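Glycosyl hydrolase family 2, TIM barrel domain protein (Faecalibacterium prausnitzii A2-165, PDB 6ED2) is a gut bacterial beta-glucuronidase of glycosyl hydrolase family 2, which probably cleaves glucuronic acid from beta-glucuronides, including drug conjugates that it thereby reactivates. Local coordinates at residues R120-V125 and V130-G135. Sequence-based numbering, arbitrary orientation.
Sequences RARVFV and VAQHEG
A121 and V123 pair with H133 and A131 across two antiparallel strands whose axes run 4.8 Å apart, the N and O of A121 bonding both ways to H133 and the N of V123 giving a straight bond (174°) to the O of A131. The return bond slips one residue: V130 N reaches V123 O at 2.8 Å, so V130 and A131 both face V123, a classic beta bulge. Beside that bond V130 CG2 sits between its own N and carbonyl carbon, 3.8 Å from V123 CG1 and also against V125 CG2. The V123 and A131 side chains share the face of A121 and H133, against strand 140-143, where F140 stacks on the H133 ring.

The other face is polar. R120 and E134 lie alongside each other, guanidinium and carboxylate only 18° from coplanar. The arginine binds side-on: NE meets E134 OE1 at 2.9 Å and NH2 meets OE2 at 3.0 Å, each oxygen using its syn lone pair. A bend at chi2 (71°) swings the glutamate's carboxylate over to its partner, while R120 NH1 turns to the side chain of N161 and the carbonyl of E163. Two residues along on the same face, R122 and Q132 run side by side with their planes nearly perpendicular, and both reach E129, just before V130 on the same strand, R122 by a salt bridge and Q132 by a hydrogen bond.

This hairpin belongs to the sugar-binding-type beta domain of the family. Two bonds fix the E134 carboxylate in the guanidinium plane, edge to edge, and oppose its rotation, and the arginine's charge would be expected to keep it ionised; A121 and V123 are buried on one face, while the other carries the charges, with Q132 and E134 exposed.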
loop_
_atom_site.group_PDB
_atom_site.type_symbol
_atom_site.label_atom_id
_atom_site.label_comp_id
_atom_site.label_asym_id
_atom_site.label_seq_id
_atom_site.Cartn_x
_atom_site.Cartn_y
_atom_site.Cartn_z
ATOM N N ARG A 120 -15.283 -25.259 23.654
ATOM C CA ARG A 120 -15.820 -26.407 24.375
ATOM C C ARG A 120 -16.897 -27.026 23.497
ATOM O O ARG A 120 -17.425 -26.378 22.588
ATOM C CB ARG A 120 -16.388 -26.008 25.746
ATOM C CG ARG A 120 -17.484 -24.912 25.702
ATOM C CD ARG A 120 -17.675 -24.238 27.084
ATOM N NE ARG A 120 -16.375 -23.807 27.582
ATOM C CZ ARG A 120 -15.859 -22.599 27.373
ATOM N NH1 ARG A 120 -16.544 -21.667 26.707
ATOM N NH2 ARG A 120 -14.657 -22.318 27.849
ATOM N N ALA A 121 -17.234 -28.281 23.776
ATOM C CA ALA A 121 -18.125 -29.016 22.885
ATOM C C ALA A 121 -18.965 -30.032 23.653
ATOM O O ALA A 121 -18.499 -30.648 24.618
ATOM C CB ALA A 121 -17.324 -29.726 21.785
ATOM N N ARG A 122 -20.207 -30.187 23.209
ATOM C CA ARG A 122 -21.069 -31.311 23.557
ATOM C C ARG A 122 -21.452 -32.004 22.257
ATOM O O ARG A 122 -22.011 -31.372 21.352
ATOM C CB ARG A 122 -22.315 -30.849 24.320
ATOM C CG ARG A 122 -21.987 -30.180 25.655
ATOM C CD ARG A 122 -23.199 -29.570 26.307
ATOM N NE ARG A 122 -24.238 -30.562 26.574
ATOM C CZ ARG A 122 -25.467 -30.236 26.962
ATOM N NH1 ARG A 122 -25.789 -28.951 27.123
ATOM N NH2 ARG A 122 -26.372 -31.180 27.187
ATOM N N VAL A 123 -21.136 -33.289 22.156
ATOM C CA VAL A 123 -21.313 -34.046 20.926
ATOM C C VAL A 123 -22.513 -34.974 21.075
ATOM O O VAL A 123 -22.625 -35.710 22.065
ATOM C CB VAL A 123 -20.040 -34.828 20.575
ATOM C CG1 VAL A 123 -20.255 -35.700 19.337
ATOM C CG2 VAL A 123 -18.891 -33.851 20.374
ATOM N N PHE A 124 -23.405 -34.936 20.090
ATOM C CA PHE A 124 -24.559 -35.813 20.009
ATOM C C PHE A 124 -24.473 -36.634 18.730
ATOM O O PHE A 124 -24.105 -36.116 17.670
ATOM C CB PHE A 124 -25.867 -35.017 20.020
ATOM C CG PHE A 124 -26.002 -34.091 21.193
ATOM C CD1 PHE A 124 -26.772 -34.450 22.286
ATOM C CD2 PHE A 124 -25.362 -32.853 21.205
ATOM C CE1 PHE A 124 -26.899 -33.594 23.373
ATOM C CE2 PHE A 124 -25.480 -32.001 22.296
ATOM C CZ PHE A 124 -26.250 -32.377 23.377
ATOM N N VAL A 125 -24.797 -37.918 18.837
ATOM C CA VAL A 125 -24.965 -38.781 17.681
ATOM C C VAL A 125 -26.386 -39.338 17.726
ATOM O O VAL A 125 -26.808 -39.907 18.741
ATOM C CB VAL A 125 -23.905 -39.887 17.641
ATOM C CG1 VAL A 125 -24.280 -40.971 16.637
ATOM C CG2 VAL A 125 -22.568 -39.275 17.276
ATOM N N VAL A 130 -22.799 -37.967 23.696
ATOM C CA VAL A 130 -21.795 -39.027 23.737
ATOM C C VAL A 130 -20.421 -38.507 24.154
ATOM O O VAL A 130 -19.490 -39.300 24.353
ATOM C CB VAL A 130 -21.674 -39.739 22.369
ATOM C CG1 VAL A 130 -22.886 -40.615 22.095
ATOM C CG2 VAL A 130 -21.448 -38.726 21.254
ATOM N N ALA A 131 -20.252 -37.187 24.239
ATOM C CA ALA A 131 -18.978 -36.658 24.716
ATOM C C ALA A 131 -19.144 -35.206 25.131
ATOM O O ALA A 131 -20.040 -34.500 24.653
ATOM C CB ALA A 131 -17.859 -36.770 23.677
ATOM N N GLN A 132 -18.285 -34.791 26.058
ATOM C CA GLN A 132 -18.157 -33.401 26.461
ATOM C C GLN A 132 -16.676 -33.092 26.545
ATOM O O GLN A 132 -15.881 -33.945 26.950
ATOM C CB GLN A 132 -18.834 -33.120 27.801
ATOM C CG GLN A 132 -20.318 -33.400 27.785
ATOM C CD GLN A 132 -20.928 -33.299 29.159
ATOM O OE1 GLN A 132 -20.285 -33.642 30.154
ATOM N NE2 GLN A 132 -22.172 -32.815 29.231
ATOM N N HIS A 133 -16.306 -31.883 26.145
ATOM C CA HIS A 133 -14.901 -31.531 26.136
ATOM C C HIS A 133 -14.747 -30.056 26.436
ATOM O O HIS A 133 -15.514 -29.228 25.947
ATOM C CB HIS A 133 -14.252 -31.858 24.799
ATOM C CG HIS A 133 -12.788 -31.566 24.760
ATOM N ND1 HIS A 133 -11.838 -32.443 25.243
ATOM C CD2 HIS A 133 -12.108 -30.498 24.284
ATOM C CE1 HIS A 133 -10.635 -31.929 25.060
ATOM N NE2 HIS A 133 -10.772 -30.750 24.476
ATOM N N GLU A 134 -13.741 -29.743 27.239
ATOM C CA GLU A 134 -13.384 -28.380 27.581
ATOM C C GLU A 134 -11.992 -28.100 27.035
ATOM O O GLU A 134 -11.081 -28.915 27.204
ATOM C CB GLU A 134 -13.423 -28.182 29.100
ATOM C CG GLU A 134 -12.799 -26.875 29.539
ATOM C CD GLU A 134 -13.663 -25.679 29.161
ATOM O OE1 GLU A 134 -14.896 -25.844 29.027
ATOM O OE2 GLU A 134 -13.101 -24.577 28.985
ATOM N N GLY A 135 -11.826 -26.953 26.382
ATOM C CA GLY A 135 -10.518 -26.577 25.868
ATOM C C GLY A 135 -10.502 -26.653 24.355
ATOM O O GLY A 135 -10.851 -27.693 23.787
#